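Local coordinates for protein CobC (Shigella flexneri 2a, PDB 6NRU) that probably removes the phosphate from adenosylcobalamin 5'-phosphate and from alpha-ribazole 5'-phosphate, late steps in building the nucleotide loop of vitamin B12, at residues A[18-22]-A[93-98]; A[41-45]-A[178-182]; A[48-53]-A[72-76]. One frame throughout, in Å; residues are numbered along the deposited sequence.

Interaction 1 of 3, residues A[18-22]-A[93-98]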
loop_
_atom_site.group_PDB
_atom_site.type_symbol
_atom_site.label_atom_id
_atom_site.label_comp_id
_atom_site.label_asym_id
_atom_site.label_seq_id
_atom_site.Cartn_x
_atom_site.Cartn_y
_atom_site.Cartn_z
ATOM N N VAL A 18 -1.458 -1.897 16.224
ATOM C CA VAL A 18 -1.162 -1.872 17.651
ATOM C C VAL A 18 -1.501 -3.214 18.284
ATOM O O VAL A 18 -0.754 -3.729 19.124
ATOM C CB VAL A 18 -1.917 -0.712 18.324
ATOM C CG1 VAL A 18 -1.790 -0.795 19.835
ATOM C CG2 VAL A 18 -1.393 0.621 17.817
ATOM N N ASP A 19 -2.610 -3.819 17.869
ATOM C CA ASP A 19 -3.061 -5.081 18.435
ATOM C C ASP A 19 -2.562 -6.294 17.662
ATOM O O ASP A 19 -3.038 -7.407 17.910
ATOM C CB ASP A 19 -4.585 -5.096 18.512
ATOM C CG ASP A 19 -5.140 -3.841 19.153
ATOM O OD1 ASP A 19 -4.368 -3.137 19.840
ATOM O OD2 ASP A 19 -6.342 -3.557 18.973
ATOM N N GLY A 20 -1.618 -6.109 16.740
ATOM C CA GLY A 20 -1.036 -7.227 16.013
ATOM C C GLY A 20 -2.033 -8.067 15.246
ATOM O O GLY A 20 -1.827 -9.275 15.088
ATOM N N LEU A 21 -3.108 -7.460 14.759
ATOM C CA LEU A 21 -4.171 -8.189 14.088
ATOM C C LEU A 21 -4.000 -8.130 12.577
ATOM O O LEU A 21 -3.360 -7.226 12.035
ATOM C CB LEU A 21 -5.541 -7.626 14.472
ATOM C CG LEU A 21 -5.888 -7.621 15.960
ATOM C CD1 LEU A 21 -7.175 -6.846 16.208
ATOM C CD2 LEU A 21 -6.001 -9.042 16.494
ATOM N N TYR A 22 -4.575 -9.120 11.902
ATOM C CA TYR A 22 -4.717 -9.054 10.456
ATOM C C TYR A 22 -5.718 -7.964 10.106
ATOM O O TYR A 22 -6.805 -7.898 10.689
ATOM C CB TYR A 22 -5.174 -10.402 9.907
ATOM C CG TYR A 22 -4.079 -11.440 9.880
ATOM C CD1 TYR A 22 -3.308 -11.629 8.740
ATOM C CD2 TYR A 22 -3.807 -12.226 10.995
ATOM C CE1 TYR A 22 -2.304 -12.574 8.706
ATOM C CE2 TYR A 22 -2.803 -13.176 10.971
ATOM C CZ TYR A 22 -2.054 -13.345 9.824
ATOM O OH TYR A 22 -1.051 -14.285 9.790
ATOM N N ARG A 93 -8.308 -10.447 13.493
ATOM C CA ARG A 93 -7.987 -11.581 14.343
ATOM C C ARG A 93 -6.476 -11.764 14.381
ATOM O O ARG A 93 -5.755 -11.349 13.469
ATOM C CB ARG A 93 -8.691 -12.858 13.860
ATOM C CG ARG A 93 -10.204 -12.813 14.046
ATOM C CD ARG A 93 -10.921 -13.892 13.252
ATOM N NE ARG A 93 -10.718 -15.223 13.817
ATOM C CZ ARG A 93 -11.037 -16.354 13.194
ATOM N NH1 ARG A 93 -11.577 -16.316 11.981
ATOM N NH2 ARG A 93 -10.814 -17.522 13.781
ATOM N N HIS A 94 -6.003 -12.392 15.453
ATOM C CA HIS A 94 -4.581 -12.475 15.743
ATOM C C HIS A 94 -4.002 -13.816 15.307
ATOM O O HIS A 94 -4.702 -14.827 15.212
ATOM C CB HIS A 94 -4.322 -12.258 17.237
ATOM C CG HIS A 94 -2.915 -11.858 17.557
ATOM N ND1 HIS A 94 -1.876 -12.762 17.610
ATOM C CD2 HIS A 94 -2.376 -10.650 17.849
ATOM C CE1 HIS A 94 -0.758 -12.130 17.916
ATOM N NE2 HIS A 94 -1.034 -10.847 18.068
ATOM N N HIS A 95 -2.690 -13.806 15.062
ATOM C CA HIS A 95 -1.986 -15.001 14.610
ATOM C C HIS A 95 -2.108 -16.146 15.610
ATOM O O HIS A 95 -2.335 -17.297 15.218
ATOM C CB HIS A 95 -0.518 -14.653 14.356
ATOM C CG HIS A 95 0.374 -15.841 14.183
ATOM N ND1 HIS A 95 0.385 -16.603 13.034
ATOM C CD2 HIS A 95 1.297 -16.391 15.008
ATOM C CE1 HIS A 95 1.271 -17.576 13.162
ATOM N NE2 HIS A 95 1.837 -17.469 14.351
ATOM N N ARG A 96 -1.952 -15.859 16.907
ATOM C CA ARG A 96 -2.023 -16.925 17.902
ATOM C C ARG A 96 -3.393 -17.584 17.901
ATOM O O ARG A 96 -3.505 -18.814 17.876
ATOM C CB ARG A 96 -1.693 -16.390 19.296
ATOM C CG ARG A 96 -0.782 -15.184 19.325
ATOM C CD ARG A 96 -0.728 -14.588 20.726
ATOM N NE ARG A 96 -2.003 -13.987 21.118
ATOM C CZ ARG A 96 -2.209 -12.682 21.260
ATOM N NH1 ARG A 96 -1.224 -11.822 21.039
ATOM N NH2 ARG A 96 -3.402 -12.235 21.624
ATOM N N ASP A 97 -4.453 -16.777 17.919
ATOM C CA ASP A 97 -5.802 -17.331 17.966
ATOM C C ASP A 97 -6.139 -18.116 16.704
ATOM O O ASP A 97 -6.907 -19.083 16.765
ATOM C CB ASP A 97 -6.822 -16.212 18.183
ATOM C CG ASP A 97 -6.713 -15.584 19.558
ATOM O OD1 ASP A 97 -6.591 -16.337 20.550
ATOM O OD2 ASP A 97 -6.753 -14.339 19.648
ATOM N N LEU A 98 -5.573 -17.726 15.559
ATOM C CA LEU A 98 -5.931 -18.370 14.300
ATOM C C LEU A 98 -5.347 -19.773 14.186
ATOM O O LEU A 98 -5.928 -20.629 13.505
ATOM C CB LEU A 98 -5.475 -17.508 13.123
ATOM C CG LEU A 98 -6.313 -16.257 12.844
ATOM C CD1 LEU A 98 -5.563 -15.289 11.939
ATOM C CD2 LEU A 98 -7.644 -16.646 12.231
#
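The rings of Tyr22 and His94 each turn an edge to the opposing backbone. Arg93 O lies in the plane of the Tyr22 ring, beside its CD2 edge, whereas the His94 ring has Asp19 O in its plane, 3.3 Å from CD2. Gly20 O comes obliquely to the same carbon. Arg96 NH1 lies over one face of the His94 ring, offset toward its rim. Leu98 CD2 sits 3.5 Å above the centre of the Arg93 guanidinium, whose NH1 bonds to Asp89 O and whose NH2 makes a salt bridge with Glu101. The contact joins the end of one helix and the start of another: a Schellman motif closes helix 15-18, Gly20 being its C-prime residue with positive phi, and helix 95-101 starts just after His94, its N-cap.

That cap is made through the ring. With CG anti to the backbone N (chi1 -160°), ND1 of His94 accepts from Arg96 N at 3.2 Å, and the donor is only 4° out of the ring plane. The same ring packs by CD2 against the turn that ends the other helix.

Leu21 reaches across to the other segment, its CD2 3.5 Å from His94 N. The Tyr22 ring meets Leu98 CD1 obliquely, CE2 being the nearest atom at 3.6 Å. The Tyr22 hydroxyl is hydrogen-bonded to that of Tyr106, to which His95 ND1 also bonds, and Phe87 meets the tyrosine ring edge-to-face. The Tyr22 side chain is about 8 Å from that of Glu84, the likely proton donor/acceptor, so this surface contact is near the likely active site; a tetraethylene glycol about 4 Å away is probably from the crystallisation liquor. Across the two segments, the hydrogen bond is Tyr22 N to Arg93 O, 3.0 Å long and nearly straight at 173°.

Interaction 2 of 3, residues A[41-45]-A[178-182]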
loop_
_atom_site.group_PDB
_atom_site.type_symbol
_atom_site.label_atom_id
_atom_site.label_comp_id
_atom_site.label_asym_id
_atom_site.label_seq_id
_atom_site.Cartn_x
_atom_site.Cartn_y
_atom_site.Cartn_z
ATOM N N LEU A 41 3.893 13.903 6.992
ATOM C CA LEU A 41 4.088 13.670 5.566
ATOM C C LEU A 41 3.530 14.812 4.728
ATOM O O LEU A 41 4.070 15.119 3.657
ATOM C CB LEU A 41 3.433 12.354 5.153
ATOM C CG LEU A 41 4.254 11.080 5.339
ATOM C CD1 LEU A 41 3.361 9.859 5.194
ATOM C CD2 LEU A 41 5.401 11.033 4.346
ATOM N N HIS A 42 2.448 15.443 5.191
ATOM C CA HIS A 42 1.891 16.578 4.464
ATOM C C HIS A 42 2.912 17.698 4.329
ATOM O O HIS A 42 3.060 18.291 3.253
ATOM C CB HIS A 42 0.637 17.093 5.165
ATOM C CG HIS A 42 0.340 18.530 4.871
ATOM N ND1 HIS A 42 -0.183 18.948 3.668
ATOM C CD2 HIS A 42 0.511 19.646 5.617
ATOM C CE1 HIS A 42 -0.333 20.260 3.688
ATOM N NE2 HIS A 42 0.081 20.709 4.860
ATOM N N THR A 43 3.626 18.006 5.411
ATOM C CA THR A 43 4.657 19.031 5.331
ATOM C C THR A 43 5.916 18.515 4.646
ATOM O O THR A 43 6.662 19.307 4.059
ATOM C CB THR A 43 4.985 19.556 6.730
ATOM O OG1 THR A 43 5.537 18.500 7.522
ATOM C CG2 THR A 43 3.726 20.079 7.411
ATOM N N LEU A 44 6.166 17.203 4.701
ATOM C CA LEU A 44 7.366 16.656 4.078
ATOM C C LEU A 44 7.297 16.741 2.561
ATOM O O LEU A 44 8.340 16.837 1.902
ATOM C CB LEU A 44 7.586 15.206 4.512
ATOM C CG LEU A 44 8.201 14.977 5.892
ATOM C CD1 LEU A 44 8.467 13.500 6.111
ATOM C CD2 LEU A 44 9.479 15.786 6.038
ATOM N N LEU A 45 6.088 16.712 1.995
ATOM C CA LEU A 45 5.868 16.758 0.555
ATOM C C LEU A 45 4.981 17.937 0.165
ATOM O O LEU A 45 4.226 17.864 -0.810
ATOM C CB LEU A 45 5.258 15.452 0.064
ATOM C CG LEU A 45 5.978 14.197 0.561
ATOM C CD1 LEU A 45 4.999 13.057 0.827
ATOM C CD2 LEU A 45 7.055 13.782 -0.424
ATOM N N GLN A 178 5.586 2.968 7.690
ATOM C CA GLN A 178 4.604 3.987 8.020
ATOM C C GLN A 178 5.303 5.261 8.475
ATOM O O GLN A 178 6.361 5.223 9.106
ATOM C CB GLN A 178 3.649 3.484 9.104
ATOM C CG GLN A 178 2.748 2.347 8.634
ATOM C CD GLN A 178 1.923 1.743 9.751
ATOM O OE1 GLN A 178 2.407 1.566 10.871
ATOM N NE2 GLN A 178 0.671 1.410 9.451
ATOM N N GLY A 179 4.702 6.399 8.139
ATOM C CA GLY A 179 5.329 7.678 8.390
ATOM C C GLY A 179 6.434 8.034 7.424
ATOM O O GLY A 179 7.134 9.030 7.648
ATOM N N CYS A 180 6.615 7.253 6.364
ATOM C CA CYS A 180 7.651 7.461 5.367
ATOM C C CYS A 180 7.021 7.593 3.988
ATOM O O CYS A 180 5.827 7.351 3.795
ATOM C CB CYS A 180 8.658 6.304 5.362
ATOM S SG CYS A 180 9.459 5.958 6.941
ATOM N N TRP A 181 7.849 7.971 3.019
ATOM C CA TRP A 181 7.427 8.056 1.630
ATOM C C TRP A 181 8.527 7.498 0.738
ATOM O O TRP A 181 9.715 7.564 1.072
ATOM C CB TRP A 181 7.092 9.500 1.230
ATOM C CG TRP A 181 8.251 10.439 1.360
ATOM C CD1 TRP A 181 8.601 11.163 2.464
ATOM C CD2 TRP A 181 9.219 10.753 0.350
ATOM N NE1 TRP A 181 9.727 11.908 2.203
ATOM C CE2 TRP A 181 10.125 11.676 0.913
ATOM C CE3 TRP A 181 9.406 10.346 -0.975
ATOM C CZ2 TRP A 181 11.201 12.196 0.197
ATOM C CZ3 TRP A 181 10.474 10.866 -1.684
ATOM C CH2 TRP A 181 11.359 11.780 -1.096
ATOM N N SER A 182 8.115 6.934 -0.395
ATOM C CA SER A 182 9.027 6.371 -1.379
ATOM C C SER A 182 8.681 6.917 -2.758
ATOM O O SER A 182 7.591 7.450 -2.982
ATOM C CB SER A 182 8.959 4.841 -1.392
ATOM O OG SER A 182 9.059 4.323 -0.080
#
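Leu45 CD2 rests on one face of the Trp181 indole, a CH-pi contact 3.9 Å from the centroid of the five-membered ring and only 11° off the ring normal. Leu41 comes to the same indole from another direction: its CD2 lies at the edge, near the ring plane, 3.7 Å from Trp181 CD1. That methyl is equally close to Cys180 O, so it bridges the indole and the backbone leading into the strand. Leu44 CD1 is a more distant edge neighbour, 4.3 Å from Trp181 CD1.

The tryptophan is presented to the helix by its first torsion, which puts CG between the backbone N and the carbonyl carbon (chi1 61°). On the helical side, Leu45 N still bonds to Leu41 O at 3.1 Å, although Leu45 has left helical phi/psi.

In the next shell, Trp181 NE1 donates to Ala200 O, which satisfies the polar edge of the indole and would restrain its rotation. Trp7 of strand 5-10 meets the indole with planes at about 40° and also touches Leu45, while Ile9 of that strand packs on Leu41 and Leu45. The end of helix 32-44 is thereby seated on the mixed sheet of the histidine phosphatase fold, where strand 181-187 runs antiparallel to strand 5-10. The side-chain contacts are apolar and buried, held by dispersion and shape, with Cys180 O the polar atom the Leu41 methyl touches and the indole N-H paired outside.

Interaction 3 of 3, residues A[48-53]-A[72-76]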
loop_
_atom_site.group_PDB
_atom_site.type_symbol
_atom_site.label_atom_id
_atom_site.label_comp_id
_atom_site.label_asym_id
_atom_site.label_seq_id
_atom_site.Cartn_x
_atom_site.Cartn_y
_atom_site.Cartn_z
ATOM N N VAL A 48 6.115 19.358 -3.234
ATOM C CA VAL A 48 6.091 18.427 -4.355
ATOM C C VAL A 48 4.792 18.646 -5.119
ATOM O O VAL A 48 3.699 18.438 -4.580
ATOM C CB VAL A 48 6.216 16.973 -3.879
ATOM C CG1 VAL A 48 6.102 16.027 -5.061
ATOM C CG2 VAL A 48 7.536 16.768 -3.148
ATOM N N SER A 49 4.910 19.069 -6.376
ATOM C CA SER A 49 3.753 19.442 -7.186
ATOM C C SER A 49 3.161 18.189 -7.817
ATOM O O SER A 49 3.503 17.801 -8.936
ATOM C CB SER A 49 4.148 20.462 -8.246
ATOM O OG SER A 49 5.420 20.156 -8.791
ATOM N N PHE A 50 2.255 17.548 -7.086
ATOM C CA PHE A 50 1.518 16.424 -7.639
ATOM C C PHE A 50 0.488 16.908 -8.653
ATOM O O PHE A 50 -0.001 18.040 -8.589
ATOM C CB PHE A 50 0.814 15.637 -6.533
ATOM C CG PHE A 50 1.730 15.163 -5.439
ATOM C CD1 PHE A 50 2.493 14.020 -5.603
ATOM C CD2 PHE A 50 1.814 15.855 -4.241
ATOM C CE1 PHE A 50 3.329 13.583 -4.596
ATOM C CE2 PHE A 50 2.648 15.420 -3.230
ATOM C CZ PHE A 50 3.406 14.282 -3.407
ATOM N N ASP A 51 0.166 16.033 -9.602
ATOM C CA ASP A 51 -0.912 16.272 -10.548
ATOM C C ASP A 51 -1.932 15.146 -10.554
ATOM O O ASP A 51 -2.892 15.203 -11.334
ATOM C CB ASP A 51 -0.353 16.478 -11.963
ATOM C CG ASP A 51 0.756 15.504 -12.302
ATOM O OD1 ASP A 51 1.407 15.688 -13.354
ATOM O OD2 ASP A 51 0.977 14.555 -11.520
ATOM N N LEU A 52 -1.762 14.134 -9.705
ATOM C CA LEU A 52 -2.693 13.020 -9.641
ATOM C C LEU A 52 -2.507 12.303 -8.312
ATOM O O LEU A 52 -1.382 12.176 -7.825
ATOM C CB LEU A 52 -2.480 12.046 -10.806
ATOM C CG LEU A 52 -3.521 10.935 -10.949
ATOM C CD1 LEU A 52 -4.912 11.520 -11.178
ATOM C CD2 LEU A 52 -3.138 9.993 -12.074
ATOM N N VAL A 53 -3.612 11.845 -7.729
ATOM C CA VAL A 53 -3.584 11.050 -6.506
ATOM C C VAL A 53 -4.408 9.793 -6.745
ATOM O O VAL A 53 -5.586 9.879 -7.107
ATOM C CB VAL A 53 -4.123 11.822 -5.290
ATOM C CG1 VAL A 53 -4.145 10.916 -4.068
ATOM C CG2 VAL A 53 -3.281 13.062 -5.024
ATOM N N ARG A 72 -4.782 21.273 -0.371
ATOM C CA ARG A 72 -4.273 21.258 -1.738
ATOM C C ARG A 72 -5.225 21.112 -2.914
ATOM O O ARG A 72 -4.876 21.533 -4.011
ATOM C CB ARG A 72 -3.107 20.289 -1.859
ATOM C CG ARG A 72 -1.871 20.771 -1.120
ATOM C CD ARG A 72 -0.698 19.854 -1.346
ATOM N NE ARG A 72 -0.324 19.855 -2.745
ATOM C CZ ARG A 72 0.855 19.478 -3.198
ATOM N NH1 ARG A 72 1.778 19.070 -2.358
ATOM N NH2 ARG A 72 1.109 19.515 -4.488
ATOM N N GLN A 73 -6.378 20.490 -2.700
ATOM C CA GLN A 73 -7.397 20.291 -3.742
ATOM C C GLN A 73 -6.996 19.547 -5.012
ATOM O O GLN A 73 -7.299 19.992 -6.097
ATOM C CB GLN A 73 -8.070 21.617 -4.127
ATOM C CG GLN A 73 -9.183 22.050 -3.202
ATOM C CD GLN A 73 -10.515 21.576 -3.696
ATOM O OE1 GLN A 73 -10.611 20.543 -4.344
ATOM N NE2 GLN A 73 -11.550 22.332 -3.405
ATOM N N LEU A 74 -6.338 18.406 -4.875
ATOM C CA LEU A 74 -5.900 17.633 -6.026
ATOM C C LEU A 74 -6.911 16.540 -6.358
ATOM O O LEU A 74 -7.653 16.086 -5.481
ATOM C CB LEU A 74 -4.529 17.001 -5.763
ATOM C CG LEU A 74 -3.330 17.945 -5.873
ATOM C CD1 LEU A 74 -2.133 17.402 -5.106
ATOM C CD2 LEU A 74 -2.974 18.184 -7.331
ATOM N N PRO A 75 -6.971 16.108 -7.619
ATOM C CA PRO A 75 -7.914 15.041 -7.991
ATOM C C PRO A 75 -7.489 13.699 -7.409
ATOM O O PRO A 75 -6.325 13.305 -7.507
ATOM C CB PRO A 75 -7.852 15.032 -9.524
ATOM C CG PRO A 75 -7.280 16.376 -9.895
ATOM C CD PRO A 75 -6.312 16.688 -8.799
ATOM N N VAL A 76 -8.450 12.992 -6.815
ATOM C CA VAL A 76 -8.199 11.742 -6.105
ATOM C C VAL A 76 -8.988 10.633 -6.787
ATOM O O VAL A 76 -10.225 10.634 -6.759
ATOM C CB VAL A 76 -8.579 11.838 -4.622
ATOM C CG1 VAL A 76 -8.395 10.489 -3.937
ATOM C CG2 VAL A 76 -7.758 12.916 -3.932
#
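Val48 O is gripped end-on by the Arg72 guanidinium, with both terminal nitrogens donating to this one oxygen. NH2 of Arg72 reaches Val48 O at 2.8 Å with an angle of 151° at the hydrogen; NH1 reaches it at 3.0 Å and is more bent. The acceptor lies essentially in the guanidinium plane, but both donors are tilted from the carbonyl plane and come from the same face of it. A bend at chi3 turns the group toward the carbonyl. Val48 O also takes a weak bond from Phe50 N, across the inverse gamma turn centred on Ser49.

Phe50 CD2 sits over one guanidinium face, 3.7 Å from Arg72 NH1; the ring and guanidinium planes are 43° apart, and the nitrogen in turn lies near the plane of the ring, at its edge. This is not a face-on cation-pi stack. Phe50 CB also meets Leu74 CD1, at 3.7 Å.

Further along, Val53 N donates weakly to Pro75 O at 3.1 Å, and Val53 has backbone bonding to His77. Asp51 is satisfied outside the contact, its carboxylate accepting from the backbone N of Gln145 and of Asn146.

Val53 and Val76 form a parallel bridge (CA to CA 4.7 Å), their side chains alongside each other. Helix 59-69 lies between the two strands in sequence, and its Leu69 packs against Val53, Leu74 and Val76: strand 52-55, this helix and edge strand 76-78 make a beta-alpha-beta crossover of the histidine phosphatase fold.

Interactions 2 and 3 have centres 14 Å apart and touch where helix 32-44 leads toward strand 52-55: Leu45 O is 3.1 Å from Arg72 NH1 and 3.8 Å from Phe50 CE2, both as packing. Both reach the same sheet. Interaction 1 comes within about 7 Å of interaction 2 between nearest atoms, but stays about 23 Å from interaction 3, across the chain's centre. The side chain of His11, the likely phosphohistidine, is about 8 Å from that of Leu41 and about 12 Å from those of Leu21 and Val53; Gln178 NE2 bonds weakly to its backbone O. A sulfate, probably from the crystallisation liquor though such ions often mark pockets, lies about 4 Å from Gly179.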